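Local coordinates for protein N-acyl homoserine lactonase (Bacillus thuringiensis, PDB 2BR6) that probably hydrolyses the lactone ring of N-acyl homoserine lactones, the quorum-sensing signals of bacteria, using two zinc ions per subunit, at residues S104-F109 with P173-L178; V125-Y130 with I152-Y157. All blocks are in the same frame, centred on the assembly; numbering follows the deposited sequence.

Interaction 1 (S104-F109 with P173-L178); sequences SSHLHF and PGHQSL. With ZN (zinc ion), chain C; HSL (homoserine lactone), chain F.
His175 packs against His106, a zinc ligand in the HxHxDH motif of the metallo-beta-lactamase fold. This motif follows strand 101-103, and 173-178 leads into strand 176-182 of the second sheet. Along 173-178 the contact starts at Gly174. A water lies within bonding distance of both Gly174 O and Ser104 O and links the two backbones.

His175 comes next. With CG anti to the backbone N (chi1 -177°), its ring swings toward the first segment and turns its edge to one face of His106. The pair is edge-to-face, with centroids 4.7 Å apart and planes at 60°. His175 CD2 is the touching atom, 3.4 Å from His106 ND1. Thr168 holds His175 ND1. His106 ND1 donates in its ring plane to Ser105 OG, 2.9 Å away. The His106 ring is held at both nitrogens, ND1 by Ser105 OG and NE2 by zinc, which fixes its rotation. Asp52 in turn positions Ser105. His108, His171 and Asp193 bind the same ion, with a water and the OD atom of homoserine lactone.

Gln176 closes the contact with two bonds. Its backbone N donates to Ser105 O at 2.8 Å. Beyond CG its side chain runs extended to the carbonyl of Ser104. There Gln176 NE2 meets Ser104 O at 2.9 Å, from above the carbonyl plane, with an N-H...O angle of 161°.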
ATOM      1  N   SER A 104       3.969   3.215   5.318  1.00  9.29           N
ATOM      2  CA  SER A 104       4.512   2.707   4.059  1.00  8.93           C
ATOM      3  C   SER A 104       4.376   1.187   4.052  1.00  8.60           C
ATOM      4  O   SER A 104       5.066   0.500   4.808  1.00  7.80           O
ATOM      5  CB  SER A 104       5.992   3.101   3.898  1.00  9.56           C
ATOM      6  OG  SER A 104       6.144   4.496   3.656  1.00  9.48           O
ATOM      7  N   SER A 105       3.484   0.658   3.215  1.00  8.48           N
ATOM      8  CA  SER A 105       3.375  -0.802   3.023  1.00  8.35           C
ATOM      9  C   SER A 105       4.750  -1.363   2.650  1.00  8.88           C
ATOM     10  O   SER A 105       5.196  -2.408   3.163  1.00  9.47           O
ATOM     11  CB  SER A 105       2.361  -1.109   1.913  1.00  8.80           C
ATOM     12  OG  SER A 105       2.739  -0.504   0.679  1.00  8.45           O
ATOM     13  N   HIS A 106       5.427  -0.639   1.763  1.00  8.76           N
ATOM     14  CA  HIS A 106       6.789  -0.945   1.361  1.00  8.83           C
ATOM     15  C   HIS A 106       7.337   0.234   0.578  1.00  9.36           C
ATOM     16  O   HIS A 106       6.609   1.211   0.330  1.00  9.29           O
ATOM     17  CB  HIS A 106       6.894  -2.282   0.604  1.00  9.06           C
ATOM     18  CG  HIS A 106       6.125  -2.354  -0.681  1.00  9.53           C
ATOM     19  ND1 HIS A 106       4.797  -1.992  -0.788  1.00  8.57           N
ATOM     20  CD2 HIS A 106       6.475  -2.856  -1.890  1.00 10.94           C
ATOM     21  CE1 HIS A 106       4.375  -2.239  -2.015  1.00 10.81           C
ATOM     22  NE2 HIS A 106       5.374  -2.760  -2.705  1.00 10.11           N
ATOM     23  N   LEU A 107       8.612   0.171   0.197  1.00  9.00           N
ATOM     24  CA  LEU A 107       9.227   1.367  -0.365  1.00  9.66           C
ATOM     25  C   LEU A 107       9.461   1.284  -1.882  1.00 10.13           C
ATOM     26  O   LEU A 107      10.307   2.000  -2.426  1.00 10.62           O
ATOM     27  CB  LEU A 107      10.492   1.749   0.419  1.00 10.43           C
ATOM     28  CG  LEU A 107      10.288   2.109   1.901  1.00 10.79           C
ATOM     29  CD1 LEU A 107      11.645   2.354   2.581  1.00 12.62           C
ATOM     30  CD2 LEU A 107       9.360   3.311   2.109  1.00 10.67           C
ATOM     31  N   HIS A 108       8.686   0.426  -2.555  1.00 10.52           N
ATOM     32  CA  HIS A 108       8.659   0.388  -4.026  1.00 11.37           C
ATOM     33  C   HIS A 108       8.139   1.730  -4.546  1.00 11.57           C
ATOM     34  O   HIS A 108       7.377   2.423  -3.855  1.00 11.72           O
ATOM     35  CB  HIS A 108       7.822  -0.775  -4.554  1.00 11.38           C
ATOM     36  CG  HIS A 108       8.514  -2.101  -4.460  1.00 12.12           C
ATOM     37  ND1 HIS A 108       7.885  -3.290  -4.748  1.00 13.23           N
ATOM     38  CD2 HIS A 108       9.775  -2.420  -4.091  1.00 12.98           C
ATOM     39  CE1 HIS A 108       8.731  -4.289  -4.567  1.00 14.53           C
ATOM     40  NE2 HIS A 108       9.887  -3.790  -4.168  1.00 13.95           N
ATOM     41  N   PHE A 109       8.563   2.096  -5.754  1.00 13.01           N
ATOM     42  CA  PHE A 109       8.379   3.464  -6.241  1.00 13.77           C
ATOM     43  C   PHE A 109       6.907   3.912  -6.301  1.00 13.27           C
ATOM     44  O   PHE A 109       6.621   5.105  -6.178  1.00 13.42           O
ATOM     45  CB  PHE A 109       9.067   3.642  -7.601  1.00 14.85           C
ATOM     46  CG  PHE A 109       8.259   3.141  -8.752  1.00 17.08           C
ATOM     47  CD1 PHE A 109       7.452   4.012  -9.478  1.00 20.65           C
ATOM     48  CD2 PHE A 109       8.279   1.794  -9.100  1.00 20.57           C
ATOM     49  CE1 PHE A 109       6.678   3.551 -10.541  1.00 21.79           C
ATOM     50  CE2 PHE A 109       7.509   1.320 -10.161  1.00 22.71           C
ATOM     51  CZ  PHE A 109       6.706   2.209 -10.881  1.00 23.26           C
ATOM     52  N   PRO A 173      11.285  -7.218   0.754  1.00 13.04           N
ATOM     53  CA  PRO A 173      11.894  -7.753   1.981  1.00 13.40           C
ATOM     54  C   PRO A 173      11.107  -7.468   3.271  1.00 12.87           C
ATOM     55  O   PRO A 173      11.074  -8.325   4.179  1.00 14.26           O
ATOM     56  CB  PRO A 173      13.263  -7.074   2.009  1.00 13.80           C
ATOM     57  CG  PRO A 173      13.555  -6.848   0.541  1.00 14.50           C
ATOM     58  CD  PRO A 173      12.240  -6.374  -0.001  1.00 13.50           C
ATOM     59  N   GLY A 174      10.455  -6.303   3.338  1.00 11.66           N
ATOM     60  CA  GLY A 174       9.720  -5.890   4.540  1.00 10.77           C
ATOM     61  C   GLY A 174       8.300  -5.421   4.273  1.00 10.07           C
ATOM     62  O   GLY A 174       7.785  -4.556   4.977  1.00  9.92           O
ATOM     63  N   HIS A 175       7.656  -6.008   3.269  1.00 10.12           N
ATOM     64  CA  HIS A 175       6.292  -5.618   2.918  1.00  9.29           C
ATOM     65  C   HIS A 175       5.332  -5.836   4.094  1.00  9.55           C
ATOM     66  O   HIS A 175       5.417  -6.852   4.780  1.00 10.63           O
ATOM     67  CB  HIS A 175       5.812  -6.438   1.711  1.00  9.11           C
ATOM     68  CG  HIS A 175       4.450  -6.047   1.235  1.00  9.26           C
ATOM     69  ND1 HIS A 175       3.298  -6.529   1.816  1.00  8.35           N
ATOM     70  CD2 HIS A 175       4.054  -5.177   0.272  1.00  9.50           C
ATOM     71  CE1 HIS A 175       2.250  -5.991   1.218  1.00 10.44           C
ATOM     72  NE2 HIS A 175       2.679  -5.163   0.281  1.00  9.60           N
ATOM     73  N   GLN A 176       4.411  -4.894   4.305  1.00  9.11           N
ATOM     74  CA  GLN A 176       3.359  -5.061   5.308  1.00  9.20           C
ATOM     75  C   GLN A 176       1.974  -4.702   4.744  1.00  9.48           C
ATOM     76  O   GLN A 176       1.837  -3.773   3.920  1.00  9.61           O
ATOM     77  CB  GLN A 176       3.655  -4.235   6.560  1.00  9.83           C
ATOM     78  CG  GLN A 176       3.765  -2.732   6.320  1.00  9.38           C
ATOM     79  CD  GLN A 176       4.243  -1.987   7.569  1.00  9.72           C
ATOM     80  OE1 GLN A 176       4.274  -2.556   8.669  1.00  9.70           O
ATOM     81  NE2 GLN A 176       4.554  -0.708   7.408  1.00  9.97           N
ATOM     82  N   SER A 177       0.969  -5.438   5.212  1.00  9.24           N
ATOM     83  CA  SER A 177      -0.436  -5.270   4.827  1.00  9.57           C
ATOM     84  C   SER A 177      -1.210  -4.642   5.992  1.00 10.35           C
ATOM     85  O   SER A 177      -0.667  -4.501   7.082  1.00 10.01           O
ATOM     86  CB  SER A 177      -1.042  -6.644   4.504  1.00  9.72           C
ATOM     87  OG  SER A 177      -0.333  -7.315   3.470  1.00 10.18           O
ATOM     88  N   LEU A 178      -2.465  -4.255   5.758  1.00  9.84           N
ATOM     89  CA  LEU A 178      -3.257  -3.532   6.758  1.00 10.78           C
ATOM     90  C   LEU A 178      -4.511  -4.313   7.151  1.00 10.89           C
ATOM     91  O   LEU A 178      -5.208  -4.814   6.275  1.00 11.10           O
ATOM     92  CB  LEU A 178      -3.718  -2.185   6.186  1.00 10.82           C
ATOM     93  CG  LEU A 178      -2.823  -0.938   6.136  1.00 13.38           C
ATOM     94  CD1 LEU A 178      -2.732  -0.289   7.514  1.00 16.70           C
ATOM     95  CD2 LEU A 178      -1.445  -1.184   5.521  1.00 14.68           C
TER
HETATM   96 ZN    ZN C1252       5.591  -3.523  -4.833  1.00 23.28          ZN
HETATM   97  N   HSL F1255       6.231  -1.582  -9.355  1.00 41.53           N
HETATM   98  CA  HSL F1255       5.926  -2.748  -8.952  1.00 41.32           C
HETATM   99  C   HSL F1255       4.747  -3.148  -8.215  1.00 41.22           C
HETATM  100  O   HSL F1255       3.576  -2.822  -8.415  1.00 41.11           O
HETATM  101  CB  HSL F1255       7.052  -3.812  -8.779  1.00 41.41           C
HETATM  102  CG  HSL F1255       6.625  -4.498  -7.491  1.00 41.11           C
HETATM  103  OD  HSL F1255       5.206  -4.089  -7.179  1.00 40.87           O
HETATM  104  O   HOH W   1       7.337  -1.610   5.341  1.00 12.33           O
HETATM  105  O   HOH W   2       5.073  -1.866  -5.859  1.00 19.06           O

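Interaction 2 (V125-Y130 with I152-Y157); sequences VQRTEY and IIEGDY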
ATOM      1  N   VAL A 125       7.457   2.198   8.892  1.00 11.27           N
ATOM      2  CA  VAL A 125       8.046   1.305   7.898  1.00 10.82           C
ATOM      3  C   VAL A 125       8.732   0.135   8.603  1.00 10.26           C
ATOM      4  O   VAL A 125       9.276   0.281   9.701  1.00 10.94           O
ATOM      5  CB  VAL A 125       9.074   2.057   6.966  1.00 11.60           C
ATOM      6  CG1 VAL A 125      10.231   2.643   7.772  1.00 12.49           C
ATOM      7  CG2 VAL A 125       9.626   1.120   5.892  1.00 11.61           C
ATOM      8  N   GLN A 126       8.684  -1.035   7.975  1.00  9.56           N
ATOM      9  CA  GLN A 126       9.324  -2.221   8.549  1.00  9.97           C
ATOM     10  C   GLN A 126      10.836  -2.078   8.471  1.00 10.77           C
ATOM     11  O   GLN A 126      11.367  -1.639   7.444  1.00 10.65           O
ATOM     12  CB  GLN A 126       8.917  -3.474   7.771  1.00  9.64           C
ATOM     13  CG  GLN A 126       7.468  -3.908   7.999  1.00  9.76           C
ATOM     14  CD  GLN A 126       7.224  -4.483   9.386  1.00 11.84           C
ATOM     15  OE1 GLN A 126       6.104  -4.390   9.917  1.00 14.16           O
ATOM     16  NE2 GLN A 126       8.238  -5.112   9.953  1.00  9.23           N
ATOM     17  N   ARG A 127      11.524  -2.487   9.540  1.00 10.90           N
ATOM     18  CA  ARG A 127      12.986  -2.470   9.559  1.00 12.80           C
ATOM     19  C   ARG A 127      13.597  -3.163   8.338  1.00 12.53           C
ATOM     20  O   ARG A 127      14.547  -2.651   7.749  1.00 13.36           O
ATOM     21  CB  ARG A 127      13.516  -3.120  10.832  1.00 14.20           C
ATOM     22  CG  ARG A 127      15.038  -2.997  10.979  1.00 18.51           C
ATOM     23  CD  ARG A 127      15.581  -3.195  12.383  1.00 23.98           C
ATOM     24  NE  ARG A 127      14.892  -2.382  13.388  1.00 28.31           N
ATOM     25  CZ  ARG A 127      15.199  -1.130  13.715  1.00 30.04           C
ATOM     26  NH1 ARG A 127      16.193  -0.485  13.114  1.00 31.86           N
ATOM     27  NH2 ARG A 127      14.489  -0.511  14.652  1.00 31.44           N
ATOM     28  N   THR A 128      13.071  -4.333   7.971  1.00 11.96           N
ATOM     29  CA  THR A 128      13.664  -5.102   6.863  1.00 12.07           C
ATOM     30  C   THR A 128      13.465  -4.389   5.526  1.00 11.79           C
ATOM     31  O   THR A 128      14.294  -4.526   4.619  1.00 12.36           O
ATOM     32  CB  THR A 128      13.099  -6.535   6.785  1.00 11.95           C
ATOM     33  OG1 THR A 128      11.674  -6.475   6.823  1.00 13.76           O
ATOM     34  CG2 THR A 128      13.445  -7.341   8.025  1.00 12.25           C
ATOM     35  N   GLU A 129      12.382  -3.625   5.409  1.00 10.22           N
ATOM     36  CA  GLU A 129      12.128  -2.820   4.211  1.00 10.84           C
ATOM     37  C   GLU A 129      13.057  -1.612   4.147  1.00 11.07           C
ATOM     38  O   GLU A 129      13.665  -1.331   3.109  1.00 11.35           O
ATOM     39  CB  GLU A 129      10.661  -2.368   4.138  1.00 10.01           C
ATOM     40  CG  GLU A 129      10.260  -1.695   2.823  1.00 10.79           C
ATOM     41  CD  GLU A 129      10.265  -2.639   1.622  1.00 10.90           C
ATOM     42  OE1 GLU A 129      10.250  -3.875   1.811  1.00 11.66           O
ATOM     43  OE2 GLU A 129      10.258  -2.135   0.472  1.00 11.74           O
ATOM     44  N   TYR A 130      13.152  -0.905   5.271  1.00 11.89           N
ATOM     45  CA  TYR A 130      13.976   0.293   5.383  1.00 12.42           C
ATOM     46  C   TYR A 130      15.436  -0.048   5.089  1.00 13.41           C
ATOM     47  O   TYR A 130      16.070   0.567   4.221  1.00 13.35           O
ATOM     48  CB  TYR A 130      13.816   0.883   6.782  1.00 12.84           C
ATOM     49  CG  TYR A 130      14.789   1.996   7.104  1.00 14.14           C
ATOM     50  CD1 TYR A 130      14.594   3.289   6.605  1.00 16.03           C
ATOM     51  CD2 TYR A 130      15.898   1.756   7.912  1.00 16.35           C
ATOM     52  CE1 TYR A 130      15.489   4.320   6.911  1.00 17.11           C
ATOM     53  CE2 TYR A 130      16.801   2.777   8.220  1.00 18.44           C
ATOM     54  CZ  TYR A 130      16.586   4.051   7.719  1.00 18.11           C
ATOM     55  OH  TYR A 130      17.478   5.058   8.022  1.00 20.35           O
ATOM     56  N   ILE A 152      10.557   3.156  12.727  1.00 13.58           N
ATOM     57  CA  ILE A 152      10.923   1.840  12.236  1.00 13.93           C
ATOM     58  C   ILE A 152      10.362   0.767  13.153  1.00 14.13           C
ATOM     59  O   ILE A 152      10.615   0.765  14.362  1.00 14.16           O
ATOM     60  CB  ILE A 152      12.468   1.719  12.123  1.00 15.20           C
ATOM     61  CG1 ILE A 152      12.990   2.745  11.107  1.00 15.86           C
ATOM     62  CG2 ILE A 152      12.863   0.295  11.747  1.00 15.78           C
ATOM     63  CD1 ILE A 152      14.484   2.978  11.159  1.00 19.55           C
ATOM     64  N   ILE A 153       9.596  -0.148  12.573  1.00 12.94           N
ATOM     65  CA  ILE A 153       8.976  -1.198  13.375  1.00 12.84           C
ATOM     66  C   ILE A 153       9.439  -2.564  12.882  1.00 13.27           C
ATOM     67  O   ILE A 153      10.074  -2.672  11.825  1.00 12.23           O
ATOM     68  CB  ILE A 153       7.431  -1.071  13.353  1.00 12.44           C
ATOM     69  CG1 ILE A 153       6.891  -1.215  11.915  1.00 11.37           C
ATOM     70  CG2 ILE A 153       6.971   0.266  13.979  1.00 12.44           C
ATOM     71  CD1 ILE A 153       5.417  -1.586  11.825  1.00 12.92           C
ATOM     72  N   GLU A 154       9.133  -3.606  13.653  1.00 14.17           N
ATOM     73  CA  GLU A 154       9.484  -4.963  13.264  1.00 15.33           C
ATOM     74  C   GLU A 154       8.324  -5.895  13.578  1.00 14.74           C
ATOM     75  O   GLU A 154       8.010  -6.152  14.752  1.00 15.58           O
ATOM     76  CB  GLU A 154      10.761  -5.434  13.980  1.00 17.48           C
ATOM     77  CG  GLU A 154      11.963  -4.501  13.848  1.00 21.77           C
ATOM     78  CD  GLU A 154      11.957  -3.329  14.831  1.00 27.37           C
ATOM     79  OE1 GLU A 154      11.642  -3.514  16.043  1.00 28.58           O
ATOM     80  OE2 GLU A 154      12.286  -2.198  14.394  1.00 29.76           O
ATOM     81  N   GLY A 155       7.717  -6.429  12.532  1.00 13.48           N
ATOM     82  CA  GLY A 155       6.653  -7.413  12.690  1.00 12.68           C
ATOM     83  C   GLY A 155       5.299  -6.749  12.814  1.00 12.22           C
ATOM     84  O   GLY A 155       5.106  -5.635  12.322  1.00 11.73           O
ATOM     85  N   ASP A 156       4.350  -7.439  13.453  1.00 11.46           N
ATOM     86  CA  ASP A 156       2.981  -6.919  13.575  1.00 11.08           C
ATOM     87  C   ASP A 156       2.950  -5.740  14.544  1.00 11.25           C
ATOM     88  O   ASP A 156       3.737  -5.690  15.472  1.00 11.49           O
ATOM     89  CB  ASP A 156       2.011  -7.986  14.077  1.00 10.99           C
ATOM     90  CG  ASP A 156       1.651  -9.032  13.010  1.00 11.52           C
ATOM     91  OD1 ASP A 156       2.108  -8.928  11.844  1.00 11.04           O
ATOM     92  OD2 ASP A 156       0.893  -9.992  13.266  1.00 12.20           O
ATOM     93  N   TYR A 157       2.024  -4.807  14.334  1.00 10.56           N
ATOM     94  CA  TYR A 157       2.063  -3.552  15.072  1.00 11.45           C
ATOM     95  C   TYR A 157       0.689  -2.884  15.053  1.00 11.45           C
ATOM     96  O   TYR A 157       0.082  -2.747  13.996  1.00 12.60           O
ATOM     97  CB  TYR A 157       3.129  -2.629  14.457  1.00 11.36           C
ATOM     98  CG  TYR A 157       3.331  -1.347  15.219  1.00 12.64           C
ATOM     99  CD1 TYR A 157       4.050  -1.328  16.411  1.00 15.44           C
ATOM    100  CD2 TYR A 157       2.791  -0.157  14.753  1.00 13.24           C
ATOM    101  CE1 TYR A 157       4.226  -0.142  17.122  1.00 15.90           C
ATOM    102  CE2 TYR A 157       2.963   1.027  15.450  1.00 14.50           C
ATOM    103  CZ  TYR A 157       3.676   1.030  16.629  1.00 16.94           C
ATOM    104  OH  TYR A 157       3.828   2.211  17.315  1.00 19.65           O
TER
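Val125 and Ile152 pair as parallel neighbours at the edge of the seven-stranded sheet. Strand 123-126, helix 127-133 and strand 150-153 form a beta-alpha-beta unit. Val125 O accepts from Ile153 N at 2.9 Å, and the side chains of Val125 and Ile152 share one sheet face.

Gln126 pairs with Ile153, and both side chains lie on the other face. Gln126 is also the N-cap residue of the helix. Its side chain bends at chi2 toward Gly155, which has a positive phi (88°) where the chain leaves the strand.

Arg127 opens the helix. Its N donates to Ile153 O at 2.7 Å, the second of the two bonds by which Ile153 flanks Gln126. Its side chain bends at chi3 (-50°), which lays the guanidinium over Ile152. Ile152 CG2 sits over the centre of that group, 3.4 Å from Arg127 CZ. At the guanidinium edge, Arg127 NE and NH2 both grip Glu154 OE2 in a side-on salt bridge, each at 2.8 Å. They approach from one face of the carboxylate, and the guanidinium and carboxylate planes are inclined by 34°.

One helical turn on, Tyr130 receives the other end of Ile152. Ile152 CD1 makes a CH-pi contact over the ring face, 3.7 Å from Tyr130 CD2.

Overall arrangement
From the N terminus, the chain runs through strand 101-103 into the zinc-binding loop 104-109. It then forms strand 123-126 and helix 127-133, and returns to the sheet as strand 150-153. Interaction 2 closes this shorter loop, within the seven-stranded sheet and its crossover helix. The chain next enters the five-stranded sheet. Interaction 1 closes a longer loop that contains interaction 2 whole. It ties the loop after strand 101-103 of the seven-stranded sheet to the start of strand 176-182 of the five-stranded one. Their centres lie about 9 Å apart. Glu129 joins them: its two carboxylate oxygens probably accept from Leu107 N and Gly174 N, so helix 127-133 reaches both segments of interaction 1.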